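Local coordinates for interferon-activable protein 202 (Mus musculus, PDB 4L5R) that binds double-stranded DNA without sequence specificity and restrains inflammation by blocking AIM2 inflammasome activation, probably by sequestering cytosolic DNA, at residues P2-I6 with Y30-E35; I6-L12 with K72-S76; V128-E132 with F143-D147; I152-K158 with P185-N191. All coordinates share one frame; numbering follows the deposited sequence.

Interaction 1 (P2-I6 with Y30-E35). With nucleotides of chain C; nucleotides of chain B.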
# COMPACT_ATOMS: atom_id res chain seq x y z
N PRO A 2 -15.29 15.76 5.74
CA PRO A 2 -15.22 14.35 6.13
C PRO A 2 -14.48 13.48 5.11
O PRO A 2 -13.90 12.46 5.49
CB PRO A 2 -16.69 13.93 6.24
CG PRO A 2 -17.45 14.94 5.45
CD PRO A 2 -16.68 16.22 5.58
N LYS A 3 -14.48 13.87 3.84
CA LYS A 3 -13.83 13.09 2.80
C LYS A 3 -12.43 13.60 2.42
O LYS A 3 -11.86 13.16 1.42
CB LYS A 3 -14.70 13.02 1.54
CG LYS A 3 -15.56 11.77 1.45
CD LYS A 3 -15.58 11.21 0.02
CE LYS A 3 -16.12 9.79 -0.00
NZ LYS A 3 -16.29 9.25 -1.38
N LYS A 4 -11.89 14.52 3.21
CA LYS A 4 -10.57 15.10 2.93
C LYS A 4 -9.52 14.01 2.68
O LYS A 4 -9.37 13.08 3.49
CB LYS A 4 -10.12 15.98 4.10
CG LYS A 4 -9.40 17.27 3.69
CD LYS A 4 -8.12 17.01 2.92
CE LYS A 4 -7.40 18.32 2.60
NZ LYS A 4 -6.20 18.12 1.73
N ASN A 5 -8.81 14.13 1.56
CA ASN A 5 -7.74 13.20 1.19
C ASN A 5 -8.18 11.79 0.80
O ASN A 5 -7.35 10.97 0.39
CB ASN A 5 -6.67 13.12 2.28
CG ASN A 5 -5.82 14.38 2.33
OD1 ASN A 5 -5.81 15.18 1.40
ND2 ASN A 5 -5.10 14.56 3.43
N ILE A 6 -9.48 11.49 0.92
CA ILE A 6 -9.97 10.16 0.56
C ILE A 6 -10.09 9.98 -0.96
O ILE A 6 -10.41 10.93 -1.67
CB ILE A 6 -11.33 9.85 1.22
CG1 ILE A 6 -11.23 9.94 2.74
CG2 ILE A 6 -11.84 8.46 0.81
CD1 ILE A 6 -10.25 8.94 3.34
N TYR A 30 3.23 13.64 0.25
CA TYR A 30 2.82 13.42 -1.13
C TYR A 30 2.03 14.65 -1.59
O TYR A 30 1.94 15.65 -0.85
CB TYR A 30 2.02 12.11 -1.26
CG TYR A 30 0.65 12.20 -0.63
CD1 TYR A 30 0.49 12.17 0.75
CD2 TYR A 30 -0.48 12.37 -1.42
CE1 TYR A 30 -0.77 12.28 1.32
CE2 TYR A 30 -1.73 12.47 -0.87
CZ TYR A 30 -1.87 12.43 0.51
OH TYR A 30 -3.13 12.56 1.04
N LYS A 31 1.48 14.62 -2.80
CA LYS A 31 0.76 15.78 -3.34
C LYS A 31 1.65 17.04 -3.37
O LYS A 31 1.24 18.12 -2.92
CB LYS A 31 -0.52 16.03 -2.54
CG LYS A 31 -1.65 16.61 -3.38
CD LYS A 31 -2.94 16.75 -2.57
CE LYS A 31 -4.02 17.46 -3.38
NZ LYS A 31 -5.19 17.89 -2.53
N GLU A 32 2.86 16.88 -3.90
CA GLU A 32 3.83 17.97 -4.00
C GLU A 32 4.08 18.68 -2.67
O GLU A 32 4.06 19.91 -2.59
CB GLU A 32 3.39 18.99 -5.07
CG GLU A 32 3.37 18.42 -6.48
N GLY A 33 4.30 17.89 -1.62
CA GLY A 33 4.67 18.42 -0.32
C GLY A 33 3.53 18.94 0.54
O GLY A 33 3.77 19.44 1.64
N LYS A 34 2.30 18.80 0.07
CA LYS A 34 1.15 19.41 0.74
C LYS A 34 0.45 18.51 1.77
O LYS A 34 -0.26 19.01 2.64
CB LYS A 34 0.13 19.89 -0.29
CG LYS A 34 0.63 20.97 -1.23
CD LYS A 34 -0.54 21.60 -1.98
CE LYS A 34 -0.33 21.57 -3.49
NZ LYS A 34 -0.24 20.17 -4.02
N GLU A 35 0.62 17.20 1.67
CA GLU A 35 -0.03 16.28 2.62
C GLU A 35 0.92 15.18 3.06
O GLU A 35 1.96 14.97 2.43
CB GLU A 35 -1.27 15.66 1.97
CG GLU A 35 -2.25 16.65 1.38
CD GLU A 35 -3.10 17.34 2.44
OE1 GLU A 35 -3.61 18.44 2.15
OE2 GLU A 35 -3.26 16.78 3.55
P DG C 17 -16.90 11.40 -4.64
OP1 DG C 17 -16.36 10.51 -3.59
OP2 DG C 17 -18.34 11.37 -5.00
O5' DG C 17 -16.55 12.91 -4.26
C5' DG C 17 -15.18 13.24 -4.06
C4' DG C 17 -15.06 14.71 -3.77
O4' DG C 17 -14.93 15.46 -5.00
C3' DG C 17 -16.25 15.29 -3.01
O3' DG C 17 -15.72 16.08 -1.97
C2' DG C 17 -17.00 16.10 -4.06
C1' DG C 17 -15.89 16.50 -5.03
N9 DG C 17 -16.32 16.65 -6.42
C8 DG C 17 -17.29 15.94 -7.08
N7 DG C 17 -17.44 16.31 -8.32
C5 DG C 17 -16.51 17.33 -8.49
C6 DG C 17 -16.21 18.12 -9.63
O6 DG C 17 -16.73 18.08 -10.75
N1 DG C 17 -15.20 19.05 -9.37
C2 DG C 17 -14.57 19.19 -8.16
N2 DG C 17 -13.61 20.12 -8.08
N3 DG C 17 -14.83 18.45 -7.09
C4 DG C 17 -15.81 17.55 -7.33
P DT B 5 -3.94 14.49 -6.24
OP1 DT B 5 -3.74 13.90 -4.89
OP2 DT B 5 -2.78 15.12 -6.94
O5' DT B 5 -4.53 13.39 -7.25
C5' DT B 5 -5.77 12.77 -6.97
C4' DT B 5 -6.21 11.94 -8.16
O4' DT B 5 -6.74 12.79 -9.20
C3' DT B 5 -5.10 11.10 -8.80
O3' DT B 5 -5.37 9.74 -8.46
C2' DT B 5 -5.22 11.39 -10.30
C1' DT B 5 -6.58 12.07 -10.40
N1 DT B 5 -6.76 12.98 -11.56
C2 DT B 5 -7.83 12.74 -12.40
O2 DT B 5 -8.62 11.83 -12.24
N3 DT B 5 -7.92 13.63 -13.44
C4 DT B 5 -7.10 14.69 -13.75
O4 DT B 5 -7.30 15.40 -14.74
C5 DT B 5 -6.00 14.88 -12.83
C7 DT B 5 -5.03 16.01 -13.03
C6 DT B 5 -5.89 14.03 -11.79
O HOH W 1 -5.10 11.60 -0.74
O HOH W 2 -5.89 15.64 -1.28
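Glu-35 receives Lys-4 and Asn-5 together, one on each carboxylate oxygen. Its chain bends at chi2 (-77°), which brings the carboxylate round to both. The Lys-4 and Glu-35 side chains come at each other from opposite directions and form a salt bridge, Lys-4 NZ 2.6 Å from Glu-35 OE1. Asn-5 ND2 donates to Glu-35 OE2 at 2.9 Å, nearly straight at 172°. Both nitrogens stand above the carboxylate plane, whereas OE2 lies in the plane of the Asn-5 amide, the two groups turned 76° apart. Lys-4 NZ also donates to Asn-5 OD1 at 3.0 Å, which helps fix the rotation of the amide. One water donates to Asn-5 OD1 and accepts from Lys-31 NZ; a second donates to Asn-5 O, 2.6 Å away, and hydrogen-bonds to Tyr-30 OH. Lys-4 NZ and Lys-31 NZ are 4.4 Å apart, a closeness the carboxylate probably eases. With an alanine in place of Glu-35, Lys-4 would probably lose its countercharge and the Asn-5 amide would be likely to turn more freely. A sodium ion, whose site includes Asn-36 and Phe-54, lies about 3 Å from the Asn-5 side chain, and Lys-3 NZ reaches a phosphate of chain C. A type II turn (Lys-3 to Ile-6) docks on a hairpin with a type I' turn (Lys-31 to Lys-34) and a classic beta bulge, in the first OB fold of this HIN domain.

Interaction 2 (I6-L12 with K72-S76). With nucleotides of chain C.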
# COMPACT_ATOMS: atom_id res chain seq x y z
N ILE A 6 -9.48 11.49 0.92
CA ILE A 6 -9.97 10.16 0.56
C ILE A 6 -10.09 9.98 -0.96
O ILE A 6 -10.41 10.93 -1.67
CB ILE A 6 -11.33 9.85 1.22
CG1 ILE A 6 -11.23 9.94 2.74
CG2 ILE A 6 -11.84 8.46 0.81
CD1 ILE A 6 -10.25 8.94 3.34
N SER A 7 -9.86 8.76 -1.44
CA SER A 7 -9.92 8.49 -2.88
C SER A 7 -11.33 8.63 -3.45
O SER A 7 -12.32 8.46 -2.73
CB SER A 7 -9.36 7.09 -3.18
OG SER A 7 -7.96 7.04 -2.98
N LYS A 8 -11.41 8.94 -4.74
CA LYS A 8 -12.68 9.05 -5.45
C LYS A 8 -13.50 7.77 -5.33
O LYS A 8 -12.99 6.67 -5.52
CB LYS A 8 -12.45 9.36 -6.93
CG LYS A 8 -11.81 10.71 -7.22
CD LYS A 8 -11.76 11.00 -8.71
CE LYS A 8 -10.80 10.07 -9.45
NZ LYS A 8 -11.41 9.49 -10.67
N GLY A 9 -14.79 7.93 -5.03
CA GLY A 9 -15.71 6.81 -5.01
C GLY A 9 -15.64 5.90 -3.79
O GLY A 9 -16.31 4.87 -3.74
N ALA A 10 -14.84 6.28 -2.79
CA ALA A 10 -14.67 5.43 -1.62
C ALA A 10 -15.94 5.39 -0.78
O ALA A 10 -16.70 6.36 -0.73
CB ALA A 10 -13.48 5.88 -0.78
N VAL A 11 -16.17 4.26 -0.14
CA VAL A 11 -17.37 4.02 0.65
C VAL A 11 -17.11 4.11 2.15
O VAL A 11 -16.24 3.42 2.70
CB VAL A 11 -17.96 2.64 0.36
CG1 VAL A 11 -19.16 2.36 1.27
CG2 VAL A 11 -18.36 2.53 -1.10
N LEU A 12 -17.89 4.95 2.82
CA LEU A 12 -17.78 5.11 4.27
C LEU A 12 -18.36 3.91 5.02
O LEU A 12 -19.48 3.48 4.75
CB LEU A 12 -18.49 6.39 4.71
CG LEU A 12 -18.57 6.62 6.22
CD1 LEU A 12 -17.19 6.81 6.81
CD2 LEU A 12 -19.47 7.81 6.56
N LYS A 72 -15.79 4.52 10.97
CA LYS A 72 -15.86 5.70 10.13
C LYS A 72 -14.59 5.81 9.27
O LYS A 72 -14.00 6.88 9.12
CB LYS A 72 -16.11 6.96 10.98
CG LYS A 72 -17.45 6.93 11.72
CD LYS A 72 -17.62 8.14 12.63
CE LYS A 72 -17.88 9.41 11.83
NZ LYS A 72 -17.36 10.63 12.52
N TYR A 73 -14.20 4.67 8.74
CA TYR A 73 -13.11 4.59 7.77
C TYR A 73 -13.76 4.39 6.40
O TYR A 73 -14.95 4.11 6.31
CB TYR A 73 -12.20 3.41 8.10
CG TYR A 73 -12.90 2.06 8.01
CD1 TYR A 73 -13.60 1.54 9.10
CD2 TYR A 73 -12.88 1.32 6.83
CE1 TYR A 73 -14.24 0.31 9.02
CE2 TYR A 73 -13.52 0.08 6.74
CZ TYR A 73 -14.20 -0.41 7.84
OH TYR A 73 -14.85 -1.63 7.76
N PHE A 74 -12.97 4.52 5.35
CA PHE A 74 -13.48 4.38 4.00
C PHE A 74 -12.89 3.15 3.34
O PHE A 74 -11.82 2.66 3.71
CB PHE A 74 -13.14 5.61 3.15
CG PHE A 74 -13.84 6.86 3.59
CD1 PHE A 74 -13.34 7.61 4.65
CD2 PHE A 74 -14.99 7.29 2.95
CE1 PHE A 74 -13.99 8.77 5.06
CE2 PHE A 74 -15.65 8.45 3.36
CZ PHE A 74 -15.15 9.19 4.41
N ASN A 75 -13.61 2.65 2.34
CA ASN A 75 -13.17 1.49 1.60
C ASN A 75 -13.12 1.86 0.14
O ASN A 75 -14.14 2.20 -0.46
CB ASN A 75 -14.11 0.31 1.84
CG ASN A 75 -13.65 -0.96 1.13
OD1 ASN A 75 -13.22 -0.92 -0.03
ND2 ASN A 75 -13.70 -2.08 1.84
N SER A 76 -11.92 1.83 -0.42
CA SER A 76 -11.71 2.23 -1.81
C SER A 76 -11.26 1.02 -2.62
O SER A 76 -10.09 0.65 -2.62
CB SER A 76 -10.70 3.37 -1.90
OG SER A 76 -10.46 3.73 -3.25
P DC C 16 -18.29 8.97 -10.66
OP1 DC C 16 -18.75 7.65 -10.18
OP2 DC C 16 -19.21 9.88 -11.38
O5' DC C 16 -17.70 9.78 -9.43
C5' DC C 16 -16.52 9.32 -8.81
C4' DC C 16 -15.80 10.51 -8.22
O4' DC C 16 -15.38 11.42 -9.26
C3' DC C 16 -16.65 11.33 -7.25
O3' DC C 16 -16.05 11.15 -5.98
C2' DC C 16 -16.56 12.77 -7.77
C1' DC C 16 -15.36 12.72 -8.71
N1 DC C 16 -15.33 13.69 -9.85
C2 DC C 16 -14.37 14.70 -9.85
O2 DC C 16 -13.58 14.78 -8.90
N3 DC C 16 -14.32 15.57 -10.89
C4 DC C 16 -15.18 15.45 -11.90
N4 DC C 16 -15.10 16.33 -12.90
C5 DC C 16 -16.17 14.41 -11.92
C6 DC C 16 -16.21 13.56 -10.89
P DT C 15 -17.57 9.17 -17.20
OP1 DT C 15 -18.59 8.09 -17.22
OP2 DT C 15 -17.94 10.54 -17.63
O5' DT C 15 -16.96 9.30 -15.73
C5' DT C 15 -16.39 8.18 -15.08
C4' DT C 15 -15.88 8.61 -13.72
O4' DT C 15 -14.79 9.56 -13.90
C3' DT C 15 -16.93 9.33 -12.87
O3' DT C 15 -17.00 8.72 -11.60
C2' DT C 15 -16.44 10.77 -12.77
C1' DT C 15 -14.94 10.61 -12.97
N1 DT C 15 -14.28 11.85 -13.49
C2 DT C 15 -13.24 12.40 -12.78
O2 DT C 15 -12.82 11.93 -11.74
N3 DT C 15 -12.71 13.53 -13.34
C4 DT C 15 -13.10 14.15 -14.50
O4 DT C 15 -12.55 15.17 -14.91
C5 DT C 15 -14.19 13.52 -15.20
C7 DT C 15 -14.71 14.10 -16.49
C6 DT C 15 -14.73 12.41 -14.67
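Phe-74 is sandwiched between Leu-12 and Ile-6, which sit on opposite faces of its ring. Leu-12 CD1 is 4.1 Å from the ring centroid and 15° off the normal; Ile-6 CG1 makes the matching CH-pi contact at 4.0 Å, both methyl and methylene offset toward the rim. The Ile-6 side chain crosses the phenylalanine at about a right angle, carrying CD1 to 3.6 Å from Phe-74 CD1. Leu-12 holds CG anti to its backbone nitrogen (chi1 175°), which carries Leu-12 CD1 over the ring face and on to Tyr-73 O, 3.5 Å away; its CB lies beside Phe-74 CE2. Ala-10 O lies at the ring edge. Beneath this cluster runs the antiparallel pairing of strands 11-13 and 67-76 in the first OB fold of the HIN domain: Val-11 and Asn-75 form the hydrogen-bonded pair, Val-11 N to Asn-75 O at 2.9 Å and Asn-75 N to Val-11 O at 2.8 Å, and Leu-12 with Phe-74 is the non-hydrogen-bonded pair that follows. A G1 bulge at Lys-72 and Tyr-73, opposite His-13, continues the pairing. At the other end, Ala-10 CB packs on Ser-76 CB, while Ser-7 OG bonds to Glu-81. The type II turn from Ser-7 to Ala-10, with Gly-9 at positive phi, faces the DNA; there Lys-8 NZ donates to O2 of thymidine DT15 of chain C, an atom on the minor-groove edge, at 3.0 Å.

Interaction 3 (V128-E132 with F143-D147)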
# COMPACT_ATOMS: atom_id res chain seq x y z
N VAL A 128 7.18 -7.07 -3.29
CA VAL A 128 8.64 -7.01 -3.20
C VAL A 128 9.19 -7.77 -4.41
O VAL A 128 8.80 -8.93 -4.66
CB VAL A 128 9.13 -7.71 -1.93
CG1 VAL A 128 10.64 -7.71 -1.85
CG2 VAL A 128 8.49 -7.08 -0.68
N PHE A 129 10.07 -7.12 -5.17
CA PHE A 129 10.56 -7.71 -6.42
C PHE A 129 12.06 -7.53 -6.59
O PHE A 129 12.62 -6.48 -6.21
CB PHE A 129 9.90 -7.04 -7.62
CG PHE A 129 8.40 -7.02 -7.57
CD1 PHE A 129 7.73 -6.00 -6.92
CD2 PHE A 129 7.67 -8.02 -8.19
CE1 PHE A 129 6.35 -5.98 -6.88
CE2 PHE A 129 6.29 -8.01 -8.17
CZ PHE A 129 5.62 -6.98 -7.51
N ALA A 130 12.71 -8.51 -7.21
CA ALA A 130 14.11 -8.38 -7.57
C ALA A 130 14.26 -7.28 -8.63
O ALA A 130 13.36 -7.07 -9.45
CB ALA A 130 14.65 -9.71 -8.09
N VAL A 131 15.39 -6.59 -8.61
CA VAL A 131 15.64 -5.49 -9.55
C VAL A 131 16.68 -5.93 -10.58
O VAL A 131 17.77 -6.36 -10.23
CB VAL A 131 16.17 -4.24 -8.83
CG1 VAL A 131 16.60 -3.19 -9.86
CG2 VAL A 131 15.11 -3.65 -7.91
N GLU A 132 16.33 -5.82 -11.85
CA GLU A 132 17.26 -6.15 -12.93
C GLU A 132 18.00 -4.90 -13.38
O GLU A 132 19.22 -4.92 -13.57
CB GLU A 132 16.52 -6.78 -14.11
CG GLU A 132 17.26 -6.69 -15.42
CD GLU A 132 17.45 -8.04 -16.05
OE1 GLU A 132 18.46 -8.71 -15.73
OE2 GLU A 132 16.59 -8.44 -16.87
N PHE A 143 12.53 1.25 -13.53
CA PHE A 143 13.14 0.02 -13.08
C PHE A 143 12.67 -1.07 -14.02
O PHE A 143 11.57 -0.99 -14.56
CB PHE A 143 12.65 -0.38 -11.68
CG PHE A 143 13.00 0.60 -10.59
CD1 PHE A 143 12.18 1.68 -10.34
CD2 PHE A 143 14.12 0.41 -9.81
CE1 PHE A 143 12.47 2.57 -9.32
CE2 PHE A 143 14.43 1.31 -8.78
CZ PHE A 143 13.60 2.39 -8.54
N LYS A 144 13.50 -2.08 -14.21
CA LYS A 144 13.02 -3.35 -14.74
C LYS A 144 13.05 -4.30 -13.57
O LYS A 144 14.13 -4.62 -13.04
CB LYS A 144 13.95 -3.84 -15.86
CG LYS A 144 13.55 -5.17 -16.45
CD LYS A 144 14.54 -5.57 -17.55
CE LYS A 144 14.21 -6.93 -18.13
NZ LYS A 144 15.22 -7.33 -19.18
N ILE A 145 11.87 -4.72 -13.11
CA ILE A 145 11.82 -5.71 -12.04
C ILE A 145 11.47 -7.08 -12.61
O ILE A 145 10.96 -7.19 -13.72
CB ILE A 145 10.80 -5.32 -10.95
CG1 ILE A 145 9.40 -5.14 -11.53
CG2 ILE A 145 11.26 -4.03 -10.24
CD1 ILE A 145 8.27 -5.05 -10.44
N LYS A 146 11.76 -8.13 -11.86
CA LYS A 146 11.56 -9.48 -12.37
C LYS A 146 11.34 -10.46 -11.23
O LYS A 146 11.68 -10.19 -10.08
CB LYS A 146 12.80 -9.93 -13.15
CG LYS A 146 14.05 -10.04 -12.30
CD LYS A 146 15.17 -10.71 -13.06
CE LYS A 146 16.44 -10.79 -12.22
NZ LYS A 146 17.53 -11.54 -12.92
N ASP A 147 10.74 -11.59 -11.57
CA ASP A 147 10.76 -12.76 -10.71
C ASP A 147 11.27 -13.91 -11.59
O ASP A 147 11.73 -13.68 -12.70
CB ASP A 147 9.40 -13.02 -10.05
CG ASP A 147 8.25 -13.14 -11.06
OD1 ASP A 147 8.48 -13.64 -12.19
OD2 ASP A 147 7.10 -12.77 -10.71
O HOH W 3 11.20 -11.04 -7.63
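Phe-129 takes the delta methyl of Ile-145 over one face of its ring: Ile-145 CD1 stands 3.7 Å from the centroid, 21° off the normal, and comes within 3.5 Å of Phe-129 CG. Ile-145 has CG1 between its backbone N and carbonyl carbon (chi1 58°), which turns CD1 onto the ring. At Ala-130 the strands form a hydrogen-bonded antiparallel pair with Lys-146, but unevenly. Lys-146 N donates to Ala-130 O at 3.1 Å, whereas the return bond, Ala-130 N to Lys-146 O, is weak at 3.5 Å; a water accepts from that N and donates to that O, bridging the widened end. Val-131 and Ile-145 form the non-hydrogen-bonded pair, and Val-131 brings CG1 to the edge of the Phe-143 ring. Glu-132 N donates to Lys-144 O at 2.8 Å. Its side chain runs beside the fully extended Lys-144, both pointing the same way, and Glu-132 OE2 meets Lys-144 NZ at 2.9 Å in a salt bridge whose hydrogen bond is weak. A serine at Lys-144 would probably leave Glu-132 without its salt-bridge partner and strip the aliphatic cover from its CG. The two short strands make an angle of 113°, so this hairpin of strands 124-136 and 141-146 is strongly coiled, as in an OB barrel. Strand 171-174 pairs with the first strand through Phe-129 and Leu-171, and strand 151-156 flanks the second, bonding to Phe-143 and Ile-145.

Interaction 4 (I152-K158 with P185-N191). With nucleotides of chain B.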
# COMPACT_ATOMS: atom_id res chain seq x y z
N ILE A 152 8.81 -6.77 -15.67
CA ILE A 152 7.89 -5.70 -16.00
C ILE A 152 8.57 -4.36 -15.69
O ILE A 152 9.42 -4.28 -14.80
CB ILE A 152 6.54 -5.85 -15.25
CG1 ILE A 152 5.50 -4.86 -15.79
CG2 ILE A 152 6.74 -5.73 -13.75
CD1 ILE A 152 4.09 -5.02 -15.20
N LYS A 153 8.21 -3.33 -16.43
CA LYS A 153 8.78 -2.00 -16.19
C LYS A 153 8.03 -1.26 -15.08
O LYS A 153 6.81 -1.29 -15.02
CB LYS A 153 8.71 -1.18 -17.48
CG LYS A 153 9.40 0.16 -17.41
CD LYS A 153 8.91 1.02 -18.55
CE LYS A 153 10.02 1.80 -19.17
NZ LYS A 153 9.49 2.54 -20.35
N VAL A 154 8.79 -0.61 -14.20
CA VAL A 154 8.21 0.25 -13.18
C VAL A 154 8.58 1.69 -13.50
O VAL A 154 9.75 2.00 -13.72
CB VAL A 154 8.73 -0.11 -11.78
CG1 VAL A 154 8.15 0.84 -10.72
CG2 VAL A 154 8.36 -1.58 -11.44
N VAL A 155 7.57 2.55 -13.55
CA VAL A 155 7.74 3.97 -13.80
C VAL A 155 7.37 4.80 -12.58
O VAL A 155 6.20 4.84 -12.18
CB VAL A 155 6.92 4.43 -15.04
CG1 VAL A 155 7.02 5.95 -15.23
CG2 VAL A 155 7.40 3.70 -16.31
N TRP A 156 8.37 5.45 -11.99
CA TRP A 156 8.18 6.37 -10.87
C TRP A 156 8.27 7.79 -11.42
O TRP A 156 9.33 8.25 -11.88
CB TRP A 156 9.25 6.10 -9.80
CG TRP A 156 9.29 7.10 -8.67
CD1 TRP A 156 10.12 8.18 -8.56
CD2 TRP A 156 8.49 7.08 -7.47
NE1 TRP A 156 9.89 8.84 -7.38
CE2 TRP A 156 8.89 8.19 -6.70
CE3 TRP A 156 7.49 6.25 -6.98
CZ2 TRP A 156 8.32 8.48 -5.46
CZ3 TRP A 156 6.90 6.55 -5.74
CH2 TRP A 156 7.33 7.65 -5.00
N ASP A 157 7.12 8.47 -11.39
CA ASP A 157 6.87 9.71 -12.12
C ASP A 157 6.88 10.92 -11.20
O ASP A 157 6.82 12.05 -11.67
CB ASP A 157 5.48 9.62 -12.75
CG ASP A 157 5.49 9.93 -14.23
OD1 ASP A 157 6.56 9.79 -14.85
OD2 ASP A 157 4.42 10.29 -14.76
N LYS A 158 6.92 10.68 -9.89
CA LYS A 158 6.92 11.77 -8.93
C LYS A 158 8.23 12.54 -9.06
O LYS A 158 9.31 11.95 -9.15
CB LYS A 158 6.74 11.24 -7.51
CG LYS A 158 5.35 10.64 -7.23
CD LYS A 158 5.21 10.20 -5.76
CE LYS A 158 3.77 9.89 -5.40
NZ LYS A 158 3.58 9.54 -3.93
N PRO A 185 2.41 -3.93 -20.70
CA PRO A 185 1.92 -3.49 -19.40
C PRO A 185 3.08 -2.98 -18.55
O PRO A 185 4.21 -3.43 -18.72
CB PRO A 185 1.34 -4.77 -18.79
CG PRO A 185 1.07 -5.68 -19.94
CD PRO A 185 2.14 -5.36 -20.95
N ILE A 186 2.79 -2.05 -17.64
CA ILE A 186 3.82 -1.52 -16.77
C ILE A 186 3.17 -1.19 -15.43
O ILE A 186 1.95 -1.17 -15.32
CB ILE A 186 4.43 -0.21 -17.31
CG1 ILE A 186 3.35 0.87 -17.39
CG2 ILE A 186 5.10 -0.43 -18.68
CD1 ILE A 186 3.88 2.25 -17.79
N LEU A 187 4.00 -0.92 -14.43
CA LEU A 187 3.49 -0.40 -13.17
C LEU A 187 3.90 1.07 -13.08
O LEU A 187 5.08 1.39 -13.21
CB LEU A 187 4.10 -1.17 -12.01
CG LEU A 187 3.86 -2.67 -12.08
CD1 LEU A 187 4.52 -3.33 -10.88
CD2 LEU A 187 2.35 -2.93 -12.12
N HIS A 188 2.93 1.95 -12.87
CA HIS A 188 3.17 3.39 -12.90
C HIS A 188 2.79 4.00 -11.55
O HIS A 188 1.80 3.59 -10.92
CB HIS A 188 2.34 4.03 -14.02
CG HIS A 188 2.75 5.43 -14.38
ND1 HIS A 188 2.42 6.52 -13.61
CD2 HIS A 188 3.46 5.90 -15.43
CE1 HIS A 188 2.91 7.61 -14.18
NE2 HIS A 188 3.55 7.26 -15.28
N SER A 189 3.56 4.97 -11.08
CA SER A 189 3.26 5.58 -9.80
C SER A 189 1.95 6.37 -9.87
O SER A 189 1.53 6.80 -10.95
CB SER A 189 4.40 6.50 -9.36
OG SER A 189 4.65 7.49 -10.35
N GLY A 190 1.32 6.56 -8.71
CA GLY A 190 0.15 7.40 -8.56
C GLY A 190 0.33 8.30 -7.34
O GLY A 190 1.39 8.29 -6.71
N ASN A 191 -0.69 9.07 -6.98
CA ASN A 191 -0.46 10.07 -5.93
C ASN A 191 0.04 9.45 -4.62
O ASN A 191 0.86 10.07 -3.94
CB ASN A 191 -1.65 11.00 -5.73
CG ASN A 191 -2.86 10.29 -5.21
OD1 ASN A 191 -3.00 9.07 -5.37
ND2 ASN A 191 -3.76 11.04 -4.57
P DG B 6 -4.29 8.59 -8.75
OP1 DG B 6 -4.67 7.40 -7.95
OP2 DG B 6 -2.94 9.18 -8.60
O5' DG B 6 -4.51 8.24 -10.29
C5' DG B 6 -5.70 7.56 -10.69
C4' DG B 6 -5.79 7.54 -12.20
O4' DG B 6 -6.25 8.84 -12.68
C3' DG B 6 -4.46 7.25 -12.91
O3' DG B 6 -4.62 6.24 -13.90
C2' DG B 6 -4.15 8.57 -13.59
C1' DG B 6 -5.58 8.99 -13.90
N9 DG B 6 -5.68 10.30 -14.52
C8 DG B 6 -4.99 11.46 -14.23
N7 DG B 6 -5.29 12.45 -15.03
C5 DG B 6 -6.21 11.91 -15.91
C6 DG B 6 -6.90 12.50 -16.99
O6 DG B 6 -6.82 13.66 -17.41
N1 DG B 6 -7.75 11.58 -17.62
C2 DG B 6 -7.91 10.27 -17.23
N2 DG B 6 -8.77 9.52 -17.94
N3 DG B 6 -7.28 9.71 -16.21
C4 DG B 6 -6.46 10.59 -15.61
P DT B 5 -3.94 14.49 -6.24
OP1 DT B 5 -3.74 13.90 -4.89
OP2 DT B 5 -2.78 15.12 -6.94
O5' DT B 5 -4.53 13.39 -7.25
C5' DT B 5 -5.77 12.77 -6.97
C4' DT B 5 -6.21 11.94 -8.16
O4' DT B 5 -6.74 12.79 -9.20
C3' DT B 5 -5.10 11.10 -8.80
O3' DT B 5 -5.37 9.74 -8.46
C2' DT B 5 -5.22 11.39 -10.30
C1' DT B 5 -6.58 12.07 -10.40
N1 DT B 5 -6.76 12.98 -11.56
C2 DT B 5 -7.83 12.74 -12.40
O2 DT B 5 -8.62 11.83 -12.24
N3 DT B 5 -7.92 13.63 -13.44
C4 DT B 5 -7.10 14.69 -13.75
O4 DT B 5 -7.30 15.40 -14.74
C5 DT B 5 -6.00 14.88 -12.83
C7 DT B 5 -5.03 16.01 -13.03
C6 DT B 5 -5.89 14.03 -11.79
O HOH W 4 6.91 -3.67 -18.94
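Val-155 and His-188 lean obliquely across each other, Val-155 CG1 lying 3.6 Å from His-188 CD2. The rotation of the imidazole is fixed from within its own segment, His-188 ND1 donating in the ring plane to a lone pair of Ser-189 O at 2.8 Å. Asp-157 turns its carboxylate 79° to that ring and sets Asp-157 OD2 at the edge, 3.1 Å from His-188 CE1. On the same sheet face Lys-153 and Ile-186 run side by side; the lysine tip goes on to a DNA phosphate. On the other face Ile-152 CD1 packs on Leu-187 CG at 3.9 Å. Between the faces, straight parallel-strand bonds link Leu-187 N to Lys-153 O and Val-155 N to Leu-187 O. Ser-189 points OG back over its own backbone (chi1 57°), where Ser-189 OG accepts from Asp-157 N at 2.9 Å. Past it, Lys-158 NZ bonds to Asn-191 O at 2.8 Å, while Asn-191 offers its N to a phosphate oxygen of DG6 and its ND2 to one of DT5, both of chain B. In the second OB fold, strand 151-156 lies between strands 141-146 and 186-188, and strand 176-179 flanks 186-188 on its far edge.

In the fold
Starting at the N terminus, interaction 1 folds the leading loop against the tip of hairpin 17-30/35-43, and interaction 2, sharing Ile-6, ties the next residues to strand 67-76 in the same first sheet. The two cross along the chain, and Lys-3 NZ meets Ala-10 O between them. Helices 101-108 and 113-116 come next in sequence, before the second sheet. There interaction 3 closes a short hairpin, and interaction 4 follows in series, closing a longer loop by parallel pairing; strands 141-146 and 151-156 are neighbours, joining both contacts. Interactions 1 and 4 meet where Tyr-30 packs on Asn-191, bringing the two OB folds together near the DNA.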